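Local coordinates for probable starch synthase 4, chloroplastic/amyloplastic (Arabidopsis thaliana, PDB 6GNE), which belongs to the GT-B clan of glycosyltransferases as a probable plastid starch synthase, and holds ADP and glycans in its pockets, at residues 154-159 with 190-194; 169-175 with 223-229; 216-221 with 246-250. One frame throughout, in Å; residues are numbered along the deposited sequence.

Interaction 1 of 3, residues 154-159 with 190-194; sequences PLYWDL and SCGLD. With GLC (alpha-D-glucopyranose), chain D.
Leu193 packs on Pro154 and Leu155, joining a loop to helix 152-160 in the N-terminal Rossmann-like half of a GT-B fold. The apolar contacts come first. The side chains of Leu155 and Leu193 run across each other at about a right angle, and their CD2 methyls meet at 3.7 Å. Leu193 CG stands anti to its carbonyl carbon (chi1 -70°), which carries both methyls to the helix. Leu193 CD2 also reaches Pro154 CB, at 4.0 Å, while its CD1 lies near Pro154 CG. On the loop's earlier side, Leu155 CD2 comes to 3.8 Å from the backbone O of Cys191. Leu159 CD1 rests 3.7 Å from Gly192 O, where the loop turns with a positive phi that suits glycine. Arg126 of helix 117-134 touches Leu155 and Leu159 and hydrogen-bonds Cys191 O.

The polar link is a water. It donates to Asp158 OD2 at 2.8 Å and accepts from Asp194 N at 2.8 Å. Asp194 is itself the N-cap of helix 195-198, its OD1 taking Gln197 N.

Trp157 and Asp158 belong to a glycan pocket, and Asp158 therefore serves both the loop and the carbohydrate side. The indole is sandwiched: Tyr156 CD2 lies over the centre of one face. Over the opposite face, glucose O5 of chain D sits toward the rim, 3.2 Å from Trp157 CZ3.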
loop_
_atom_site.group_PDB
_atom_site.type_symbol
_atom_site.label_atom_id
_atom_site.label_comp_id
_atom_site.label_asym_id
_atom_site.label_seq_id
_atom_site.Cartn_x
_atom_site.Cartn_y
_atom_site.Cartn_z
ATOM N N PRO A 154 -1.810 -2.526 -22.464
ATOM C CA PRO A 154 -2.326 -2.820 -23.811
ATOM C C PRO A 154 -2.783 -1.574 -24.586
ATOM O O PRO A 154 -2.551 -1.513 -25.802
ATOM C CB PRO A 154 -3.509 -3.761 -23.556
ATOM C CG PRO A 154 -3.897 -3.508 -22.124
ATOM C CD PRO A 154 -2.627 -3.167 -21.417
ATOM N N LEU A 155 -3.396 -0.602 -23.906
ATOM C CA LEU A 155 -3.742 0.678 -24.525
ATOM C C LEU A 155 -2.540 1.361 -25.171
ATOM O O LEU A 155 -2.600 1.754 -26.359
ATOM C CB LEU A 155 -4.419 1.621 -23.528
ATOM C CG LEU A 155 -5.898 1.297 -23.236
ATOM C CD1 LEU A 155 -6.439 2.067 -22.045
ATOM C CD2 LEU A 155 -6.766 1.579 -24.445
ATOM N N TYR A 156 -1.440 1.450 -24.423
ATOM C CA TYR A 156 -0.229 2.102 -24.930
ATOM C C TYR A 156 0.255 1.468 -26.230
ATOM O O TYR A 156 0.492 2.175 -27.201
ATOM C CB TYR A 156 0.896 2.073 -23.893
ATOM C CG TYR A 156 2.151 2.785 -24.349
ATOM C CD1 TYR A 156 2.195 4.162 -24.413
ATOM C CD2 TYR A 156 3.290 2.078 -24.720
ATOM C CE1 TYR A 156 3.352 4.822 -24.816
ATOM C CE2 TYR A 156 4.453 2.722 -25.119
ATOM C CZ TYR A 156 4.480 4.090 -25.165
ATOM O OH TYR A 156 5.616 4.745 -25.574
ATOM N N TRP A 157 0.374 0.138 -26.237
ATOM C CA TRP A 157 0.924 -0.575 -27.388
ATOM C C TRP A 157 -0.040 -0.623 -28.578
ATOM O O TRP A 157 0.381 -0.463 -29.713
ATOM C CB TRP A 157 1.402 -1.982 -26.985
ATOM C CG TRP A 157 2.579 -1.912 -26.065
ATOM C CD1 TRP A 157 2.638 -2.361 -24.801
ATOM C CD2 TRP A 157 3.863 -1.317 -26.338
ATOM N NE1 TRP A 157 3.873 -2.087 -24.249
ATOM C CE2 TRP A 157 4.637 -1.437 -25.174
ATOM C CE3 TRP A 157 4.434 -0.708 -27.469
ATOM C CZ2 TRP A 157 5.958 -0.975 -25.089
ATOM C CZ3 TRP A 157 5.750 -0.240 -27.389
ATOM C CH2 TRP A 157 6.497 -0.388 -26.202
ATOM N N ASP A 158 -1.326 -0.805 -28.311
ATOM C CA ASP A 158 -2.319 -0.929 -29.373
ATOM C C ASP A 158 -2.758 0.415 -29.953
ATOM O O ASP A 158 -2.955 0.515 -31.152
ATOM C CB ASP A 158 -3.495 -1.792 -28.888
ATOM C CG ASP A 158 -3.117 -3.281 -28.718
ATOM O OD1 ASP A 158 -1.921 -3.679 -28.834
ATOM O OD2 ASP A 158 -4.053 -4.071 -28.454
ATOM N N LEU A 159 -2.824 1.467 -29.140
ATOM C CA LEU A 159 -3.366 2.759 -29.610
ATOM C C LEU A 159 -2.481 4.019 -29.516
ATOM O O LEU A 159 -2.835 5.046 -30.131
ATOM C CB LEU A 159 -4.691 3.021 -28.904
ATOM C CG LEU A 159 -5.773 1.935 -29.069
ATOM C CD1 LEU A 159 -6.972 2.187 -28.160
ATOM C CD2 LEU A 159 -6.207 1.774 -30.527
ATOM N N SER A 190 -15.092 -0.744 -24.050
ATOM C CA SER A 190 -15.402 0.631 -23.682
ATOM C C SER A 190 -14.204 1.577 -23.836
ATOM O O SER A 190 -14.319 2.625 -24.471
ATOM C CB SER A 190 -15.975 0.710 -22.258
ATOM O OG SER A 190 -17.237 0.084 -22.153
ATOM N N CYS A 191 -13.055 1.195 -23.298
ATOM C CA CYS A 191 -11.870 2.079 -23.305
ATOM C C CYS A 191 -11.166 2.144 -24.658
ATOM O O CYS A 191 -10.249 2.949 -24.821
ATOM C CB CYS A 191 -10.863 1.683 -22.222
ATOM S SG CYS A 191 -10.182 0.018 -22.418
ATOM N N GLY A 192 -11.585 1.309 -25.617
ATOM C CA GLY A 192 -11.071 1.350 -26.996
ATOM C C GLY A 192 -10.348 0.092 -27.443
ATOM O O GLY A 192 -9.969 -0.018 -28.623
ATOM N N LEU A 193 -10.134 -0.839 -26.512
ATOM C CA LEU A 193 -9.394 -2.063 -26.784
ATOM C C LEU A 193 -10.203 -3.033 -27.626
ATOM O O LEU A 193 -11.411 -3.149 -27.461
ATOM C CB LEU A 193 -8.977 -2.730 -25.482
ATOM C CG LEU A 193 -7.892 -2.003 -24.685
ATOM C CD1 LEU A 193 -7.744 -2.658 -23.313
ATOM C CD2 LEU A 193 -6.558 -1.963 -25.437
ATOM N N ASP A 194 -9.504 -3.733 -28.516
ATOM C CA ASP A 194 -10.097 -4.693 -29.445
ATOM C C ASP A 194 -10.365 -6.050 -28.739
ATOM O O ASP A 194 -9.435 -6.809 -28.435
ATOM C CB ASP A 194 -9.161 -4.875 -30.639
ATOM C CG ASP A 194 -9.842 -5.529 -31.790
ATOM O OD1 ASP A 194 -10.056 -6.753 -31.745
ATOM O OD2 ASP A 194 -10.193 -4.809 -32.739
HETATM C C1 GLC D . 7.695 -3.625 -28.053
HETATM C C2 GLC D . 7.592 -4.289 -26.683
HETATM C C3 GLC D . 6.548 -5.408 -26.705
HETATM C C4 GLC D . 5.238 -4.930 -27.310
HETATM C C5 GLC D . 5.427 -4.255 -28.662
HETATM C C6 GLC D . 4.098 -3.719 -29.215
HETATM O O1 GLC D . 8.315 -4.542 -28.974
HETATM O O2 GLC D . 8.885 -4.801 -26.342
HETATM O O3 GLC D . 6.260 -5.897 -25.396
HETATM O O4 GLC D . 4.438 -6.071 -27.535
HETATM O O5 GLC D . 6.397 -3.206 -28.520
HETATM O O6 GLC D . 3.686 -4.421 -30.400
HETATM O O HOH W 1 -6.746 -3.594 -28.872
#

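Interaction 2 of 3, residues 169-175 with 223-229. With AC1 (4,6-dideoxy-4-{[(1S,4R,5S,6S)-4,5,6-trihydroxy-3-(hydroxymethyl)cyclohex-2-en-1-yl]amino}-alpha-D-glucopyranose), chain C.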
loop_
_atom_site.group_PDB
_atom_site.type_symbol
_atom_site.label_atom_id
_atom_site.label_comp_id
_atom_site.label_asym_id
_atom_site.label_seq_id
_atom_site.Cartn_x
_atom_site.Cartn_y
_atom_site.Cartn_z
ATOM N N ARG A 169 8.974 2.859 -22.186
ATOM C CA ARG A 169 8.808 1.505 -21.669
ATOM C C ARG A 169 7.704 1.502 -20.603
ATOM O O ARG A 169 7.563 2.471 -19.853
ATOM C CB ARG A 169 10.082 1.052 -20.977
ATOM C CG ARG A 169 10.958 0.093 -21.723
ATOM C CD ARG A 169 11.730 0.729 -22.842
ATOM N NE ARG A 169 11.102 0.425 -24.115
ATOM C CZ ARG A 169 11.220 -0.737 -24.767
ATOM N NH1 ARG A 169 11.899 -1.761 -24.225
ATOM N NH2 ARG A 169 10.631 -0.887 -25.964
ATOM N N ILE A 170 6.985 0.384 -20.509
ATOM C CA ILE A 170 5.893 0.228 -19.546
ATOM C C ILE A 170 6.350 -0.636 -18.375
ATOM O O ILE A 170 6.899 -1.734 -18.559
ATOM C CB ILE A 170 4.620 -0.372 -20.203
ATOM C CG1 ILE A 170 4.229 0.408 -21.478
ATOM C CG2 ILE A 170 3.449 -0.391 -19.225
ATOM C CD1 ILE A 170 4.120 1.899 -21.286
ATOM N N CYS A 171 6.154 -0.106 -17.168
ATOM C CA CYS A 171 6.363 -0.849 -15.937
ATOM C C CYS A 171 5.005 -1.030 -15.282
ATOM O O CYS A 171 4.180 -0.105 -15.225
ATOM C CB CYS A 171 7.325 -0.106 -15.014
ATOM S SG CYS A 171 7.799 -0.966 -13.480
ATOM N N PHE A 172 4.761 -2.248 -14.813
ATOM C CA PHE A 172 3.543 -2.558 -14.049
ATOM C C PHE A 172 3.890 -3.134 -12.690
ATOM O O PHE A 172 4.643 -4.089 -12.601
ATOM C CB PHE A 172 2.678 -3.538 -14.820
ATOM C CG PHE A 172 1.474 -3.977 -14.067
ATOM C CD1 PHE A 172 0.478 -3.088 -13.777
ATOM C CD2 PHE A 172 1.320 -5.290 -13.674
ATOM C CE1 PHE A 172 -0.647 -3.473 -13.087
ATOM C CE2 PHE A 172 0.189 -5.704 -12.997
ATOM C CZ PHE A 172 -0.795 -4.783 -12.698
ATOM N N THR A 173 3.373 -2.537 -11.633
ATOM C CA THR A 173 3.502 -3.102 -10.296
ATOM C C THR A 173 2.115 -3.627 -9.865
ATOM O O THR A 173 1.146 -2.873 -9.906
ATOM C CB THR A 173 4.061 -2.061 -9.319
ATOM O OG1 THR A 173 5.380 -1.694 -9.721
ATOM C CG2 THR A 173 4.103 -2.598 -7.877
ATOM N N CYS A 174 2.024 -4.920 -9.514
ATOM C CA CYS A 174 0.840 -5.436 -8.775
ATOM C C CYS A 174 1.158 -5.525 -7.295
ATOM O O CYS A 174 2.086 -6.270 -6.889
ATOM C CB CYS A 174 0.357 -6.805 -9.284
ATOM S SG CYS A 174 -1.270 -7.238 -8.599
ATOM N N HIS A 175 0.399 -4.755 -6.520
ATOM C CA HIS A 175 0.553 -4.647 -5.064
ATOM C C HIS A 175 -0.307 -5.698 -4.291
ATOM O O HIS A 175 -0.141 -5.885 -3.063
ATOM C CB HIS A 175 0.137 -3.259 -4.591
ATOM C CG HIS A 175 0.946 -2.138 -5.155
ATOM N ND1 HIS A 175 1.777 -1.369 -4.374
ATOM C CD2 HIS A 175 0.992 -1.602 -6.394
ATOM C CE1 HIS A 175 2.331 -0.434 -5.119
ATOM N NE2 HIS A 175 1.879 -0.561 -6.351
ATOM N N SER A 223 3.646 -5.432 -20.488
ATOM C CA SER A 223 4.585 -4.516 -19.856
ATOM C C SER A 223 5.987 -5.001 -20.094
ATOM O O SER A 223 6.204 -6.182 -20.189
ATOM C CB SER A 223 4.295 -4.410 -18.369
ATOM O OG SER A 223 2.971 -3.931 -18.164
ATOM N N ASN A 224 6.934 -4.082 -20.168
ATOM C CA ASN A 224 8.353 -4.427 -20.310
ATOM C C ASN A 224 9.001 -4.819 -18.976
ATOM O O ASN A 224 10.042 -5.503 -18.968
ATOM C CB ASN A 224 9.120 -3.238 -20.904
ATOM C CG ASN A 224 8.552 -2.801 -22.222
ATOM O OD1 ASN A 224 7.902 -1.738 -22.354
ATOM N ND2 ASN A 224 8.740 -3.645 -23.203
ATOM N N ILE A 225 8.402 -4.344 -17.867
ATOM C CA ILE A 225 8.874 -4.618 -16.517
ATOM C C ILE A 225 7.651 -4.915 -15.671
ATOM O O ILE A 225 6.692 -4.140 -15.687
ATOM C CB ILE A 225 9.625 -3.389 -15.888
ATOM C CG1 ILE A 225 10.788 -2.907 -16.770
ATOM C CG2 ILE A 225 10.178 -3.718 -14.509
ATOM C CD1 ILE A 225 11.223 -1.479 -16.469
ATOM N N VAL A 226 7.684 -6.020 -14.916
ATOM C CA VAL A 226 6.589 -6.353 -13.992
ATOM C C VAL A 226 7.151 -6.586 -12.623
ATOM O O VAL A 226 8.011 -7.449 -12.457
ATOM C CB VAL A 226 5.829 -7.632 -14.424
ATOM C CG1 VAL A 226 4.614 -7.839 -13.514
ATOM C CG2 VAL A 226 5.452 -7.583 -15.932
ATOM N N THR A 227 6.675 -5.844 -11.620
ATOM C CA THR A 227 7.105 -6.092 -10.222
ATOM C C THR A 227 5.951 -6.347 -9.284
ATOM O O THR A 227 4.799 -6.046 -9.582
ATOM C CB THR A 227 7.982 -4.955 -9.620
ATOM O OG1 THR A 227 7.160 -3.884 -9.128
ATOM C CG2 THR A 227 8.974 -4.425 -10.650
ATOM N N THR A 228 6.298 -6.946 -8.148
ATOM C CA THR A 228 5.455 -6.927 -6.972
ATOM C C THR A 228 6.295 -6.516 -5.773
ATOM O O THR A 228 7.496 -6.266 -5.886
ATOM C CB THR A 228 4.683 -8.234 -6.755
ATOM O OG1 THR A 228 3.721 -8.030 -5.728
ATOM C CG2 THR A 228 5.598 -9.379 -6.382
ATOM N N VAL A 229 5.653 -6.465 -4.628
ATOM C CA VAL A 229 6.118 -5.623 -3.549
ATOM C C VAL A 229 6.947 -6.334 -2.436
ATOM O O VAL A 229 7.303 -5.678 -1.421
ATOM C CB VAL A 229 4.935 -4.800 -2.999
ATOM C CG1 VAL A 229 4.491 -3.812 -4.082
ATOM C CG2 VAL A 229 3.768 -5.703 -2.580
HETATM C C1 AC1 C . -6.177 -1.668 -3.105
HETATM O O2 AC1 C . -5.237 -2.767 -5.052
HETATM C C2 AC1 C . -4.906 -2.201 -3.773
HETATM C C4A AC1 C . 1.044 -3.859 0.241
HETATM C C3 AC1 C . -4.164 -3.193 -2.863
HETATM O O3 AC1 C . -2.970 -3.581 -3.547
HETATM C C4 AC1 C . -3.874 -2.540 -1.508
HETATM N N4A AC1 C . -3.094 -3.373 -0.575
HETATM C C5 AC1 C . -5.236 -2.141 -0.933
HETATM O O5 AC1 C . -5.859 -1.189 -1.797
HETATM C C6 AC1 C . -5.146 -1.463 0.423
HETATM C C1B AC1 C . -1.726 -3.847 -0.829
HETATM C C2B AC1 C . -1.243 -4.946 0.152
HETATM O O2B AC1 C . -2.294 -5.476 0.982
HETATM C C3B AC1 C . -0.065 -4.538 1.030
HETATM O O3B AC1 C . 0.505 -5.744 1.532
HETATM O O4 AC1 C . 2.060 -3.424 1.146
HETATM C C5B AC1 C . 0.518 -2.725 -0.588
HETATM C C7B AC1 C . -0.750 -2.702 -1.014
HETATM C C6B AC1 C . 1.450 -1.614 -1.009
HETATM O O6B AC1 C . 2.495 -2.119 -1.849
#
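Phe172 bonds Ile225 and Thr227 across two parallel strands with both of its backbone polar atoms. Its N donates to Ile225 O at 2.8 Å, and its O accepts from Thr227 N at 2.9 Å. Cys174 N continues the pattern to Thr227 O at 3.0 Å. Asn224 closes the start of the pair with its side chain, beside the bond from Ile225 N to Ile170 O. Its OD1 takes Ile170 N at 3.0 Å, in the carbonyl plane on a lone pair, and the bond is nearly straight (171°). Asn224 CG is anti to the carbonyl carbon (chi1 -57°), which brings the amide beside strand 169-174. The Arg169 guanidinium stacks nearly parallel on this amide, though that arginine is poorly ordered.

On one face of the sheet, Cys171 SG lies 3.8 Å from Ile225 CG2. Next to them the hydroxyls of Thr173 and Thr227 share a hydrogen bond of 2.9 Å. Thr173 OG1 is also bonded to His143 NE2, and Thr227 OG1 to Tyr490 OH of helix 484-499. On the other face, Val226 CG1 meets the edge of the Phe172 ring. Thr228 OG1 donates to Cys174 O at 2.7 Å, so a side chain joins the two segments here.

Further along lies a glycan pocket. His175 ND1 gives a bond of 2.7 Å (163°) to AC1 O6B, which sits at the edge of the imidazole. Val229 CG1 touches the same O6B. His175 NE2 bonds His145 ND1.

Strand 169-174 lies between strands 141-145 and 225-228 in the Rossmann-like sheet. Bonds at ND1 and NE2 hold the turn of the His175 ring, while the bond from its backbone N to Asp146 holds the main chain there, and ND1 presents its N-H to the ligand.

Interaction 3 of 3, residues 216-221 with 246-250; sequences VKGAII and LHSTL. With GLC (alpha-D-glucopyranose), chain B.
Ile220 spreads its two branches over Leu250 and Thr249. CG1 is anti to the carbonyl carbon (chi1 -69°), and CD1 at its end meets Leu250 CD2 at 3.9 Å. These two side chains stand at about a right angle. Leu246 CD1 is a looser neighbour of the same methyl, 4.3 Å from Ile220 CD1. The other branch, CG2, points to Thr249, and the two methyls Ile220 CG2 and Thr249 CG2 lie 3.8 Å apart. Here the side chains meet aslant.

Thr249 divides its own two branches in the same way. While CG2 serves Ile220, OG1 turns toward Lys217, with Lys217 CD 3.5 Å from Thr249 OG1. The lysine chain crosses the threonine at about a right angle and is bent along its length. Its ammonium passes on beyond Thr249 to hydrogen-bond Pro201 O, so the contact here is made by the aliphatic part of the chain.

The two helices are connecting helices of the Rossmann-like domain. Helix 215-222 belongs to the crossover from strand 169-174 to its parallel neighbour 225-228, and helix 247-252 lies in the next crossover, to strand 257-259.

Leu246 closes the other end with its forked tip. Its CD2 lies against Lys217 CB at 3.9 Å, the side chains set obliquely. Its CD1 meets Val216 CG1 at 3.9 Å, and this pair is close to perpendicular. Val216 and Ala219 also touch Phe172 of strand 169-174, while Leu246 packs on Phe177 and His207. Ile221 only grazes Thr249. Its backbone O takes a weak hydrogen bond from glucose O2 of chain B, at 3.5 Å.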
loop_
_atom_site.group_PDB
_atom_site.type_symbol
_atom_site.label_atom_id
_atom_site.label_comp_id
_atom_site.label_asym_id
_atom_site.label_seq_id
_atom_site.Cartn_x
_atom_site.Cartn_y
_atom_site.Cartn_z
ATOM N N VAL A 216 -5.050 -7.527 -15.006
ATOM C CA VAL A 216 -3.720 -7.769 -14.458
ATOM C C VAL A 216 -2.944 -8.726 -15.356
ATOM O O VAL A 216 -1.753 -8.527 -15.564
ATOM C CB VAL A 216 -3.786 -8.272 -12.997
ATOM C CG1 VAL A 216 -2.410 -8.693 -12.480
ATOM C CG2 VAL A 216 -4.346 -7.177 -12.103
ATOM N N LYS A 217 -3.612 -9.725 -15.915
ATOM C CA LYS A 217 -2.962 -10.621 -16.878
ATOM C C LYS A 217 -2.484 -9.906 -18.147
ATOM O O LYS A 217 -1.406 -10.205 -18.675
ATOM C CB LYS A 217 -3.879 -11.763 -17.286
ATOM C CG LYS A 217 -3.145 -12.726 -18.186
ATOM C CD LYS A 217 -3.539 -14.161 -18.059
ATOM C CE LYS A 217 -4.566 -14.567 -19.064
ATOM N NZ LYS A 217 -4.304 -15.944 -19.556
ATOM N N GLY A 218 -3.299 -8.978 -18.647
ATOM C CA GLY A 218 -2.884 -8.113 -19.747
ATOM C C GLY A 218 -1.692 -7.244 -19.417
ATOM O O GLY A 218 -0.855 -7.025 -20.274
ATOM N N ALA A 219 -1.608 -6.741 -18.192
ATOM C CA ALA A 219 -0.453 -5.928 -17.798
ATOM C C ALA A 219 0.802 -6.750 -17.624
ATOM O O ALA A 219 1.885 -6.253 -17.895
ATOM C CB ALA A 219 -0.745 -5.143 -16.560
ATOM N N ILE A 220 0.676 -8.007 -17.196
ATOM C CA ILE A 220 1.859 -8.860 -17.099
ATOM C C ILE A 220 2.419 -9.089 -18.504
ATOM O O ILE A 220 3.611 -9.037 -18.726
ATOM C CB ILE A 220 1.582 -10.184 -16.385
ATOM C CG1 ILE A 220 1.295 -9.954 -14.888
ATOM C CG2 ILE A 220 2.739 -11.175 -16.558
ATOM C CD1 ILE A 220 0.422 -11.037 -14.249
ATOM N N ILE A 221 1.533 -9.329 -19.452
ATOM C CA ILE A 221 1.930 -9.650 -20.825
ATOM C C ILE A 221 2.502 -8.450 -21.575
ATOM O O ILE A 221 3.564 -8.509 -22.150
ATOM C CB ILE A 221 0.758 -10.318 -21.564
ATOM C CG1 ILE A 221 0.508 -11.701 -20.903
ATOM C CG2 ILE A 221 1.053 -10.503 -23.053
ATOM C CD1 ILE A 221 -0.831 -12.290 -21.226
ATOM N N LEU A 246 -3.009 -16.974 -11.662
ATOM C CA LEU A 246 -2.017 -16.304 -12.506
ATOM C C LEU A 246 -0.616 -16.910 -12.453
ATOM O O LEU A 246 0.264 -16.489 -13.215
ATOM C CB LEU A 246 -1.918 -14.813 -12.143
ATOM C CG LEU A 246 -3.098 -13.958 -12.580
ATOM C CD1 LEU A 246 -2.932 -12.529 -12.029
ATOM C CD2 LEU A 246 -3.247 -13.972 -14.097
ATOM N N HIS A 247 -0.390 -17.876 -11.568
ATOM C CA HIS A 247 0.928 -18.501 -11.420
ATOM C C HIS A 247 1.573 -18.950 -12.747
ATOM O O HIS A 247 2.759 -18.689 -12.952
ATOM C CB HIS A 247 0.880 -19.622 -10.377
ATOM C CG HIS A 247 0.267 -20.898 -10.852
ATOM N ND1 HIS A 247 -1.094 -21.062 -10.991
ATOM C CD2 HIS A 247 0.831 -22.078 -11.216
ATOM C CE1 HIS A 247 -1.343 -22.293 -11.415
ATOM N NE2 HIS A 247 -0.193 -22.930 -11.554
ATOM N N SER A 248 0.785 -19.552 -13.645
ATOM C CA SER A 248 1.264 -20.049 -14.950
ATOM C C SER A 248 1.797 -18.930 -15.851
ATOM O O SER A 248 2.821 -19.100 -16.532
ATOM C CB SER A 248 0.144 -20.780 -15.732
ATOM O OG SER A 248 -0.481 -21.809 -14.979
ATOM N N THR A 249 1.077 -17.811 -15.870
ATOM C CA THR A 249 1.471 -16.646 -16.635
ATOM C C THR A 249 2.766 -16.021 -16.089
ATOM O O THR A 249 3.646 -15.614 -16.870
ATOM C CB THR A 249 0.328 -15.605 -16.626
ATOM O OG1 THR A 249 -0.836 -16.190 -17.211
ATOM C CG2 THR A 249 0.719 -14.331 -17.381
ATOM N N LEU A 250 2.866 -15.935 -14.762
ATOM C CA LEU A 250 4.057 -15.380 -14.107
ATOM C C LEU A 250 5.299 -16.253 -14.263
ATOM O O LEU A 250 6.406 -15.716 -14.389
ATOM C CB LEU A 250 3.794 -15.103 -12.619
ATOM C CG LEU A 250 2.879 -13.917 -12.323
ATOM C CD1 LEU A 250 2.281 -14.071 -10.950
ATOM C CD2 LEU A 250 3.590 -12.577 -12.489
HETATM C C1 GLC B . 3.386 -6.250 -26.611
HETATM C C2 GLC B . 3.621 -7.513 -25.774
HETATM C C3 GLC B . 3.459 -8.781 -26.610
HETATM C C4 GLC B . 2.074 -8.711 -27.265
HETATM C C5 GLC B . 2.102 -7.508 -28.227
HETATM C C6 GLC B . 0.876 -7.371 -29.135
HETATM O O2 GLC B . 4.908 -7.510 -25.167
HETATM O O3 GLC B . 3.592 -9.968 -25.815
HETATM O O4 GLC B . 1.674 -9.954 -27.872
HETATM O O5 GLC B . 2.214 -6.328 -27.419
HETATM O O6 GLC B . 0.655 -6.003 -29.530
#

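All three contacts lie in the N-terminal Rossmann-like half of the GT-B fold. Interaction 2 is the strand pair, and helices of the other two pack on it. Its centre is about 18 Å from that of interaction 1 and about 11 Å from that of interaction 3. Helix 152-160 leads into strand 169-174, and its Tyr156 and Trp157 touch Ile170. Helix 215-222 leads into strand 225-228, and its Ile220 O lies against Val226. Along the chain, interaction 2 alternates with each of the others, while interaction 1 closes before interaction 3 opens. Trp157, Asp158, Ile221 and Asn224 share one glycan pocket, so each of the three contacts contributes to it. His175 and Val229 belong to another.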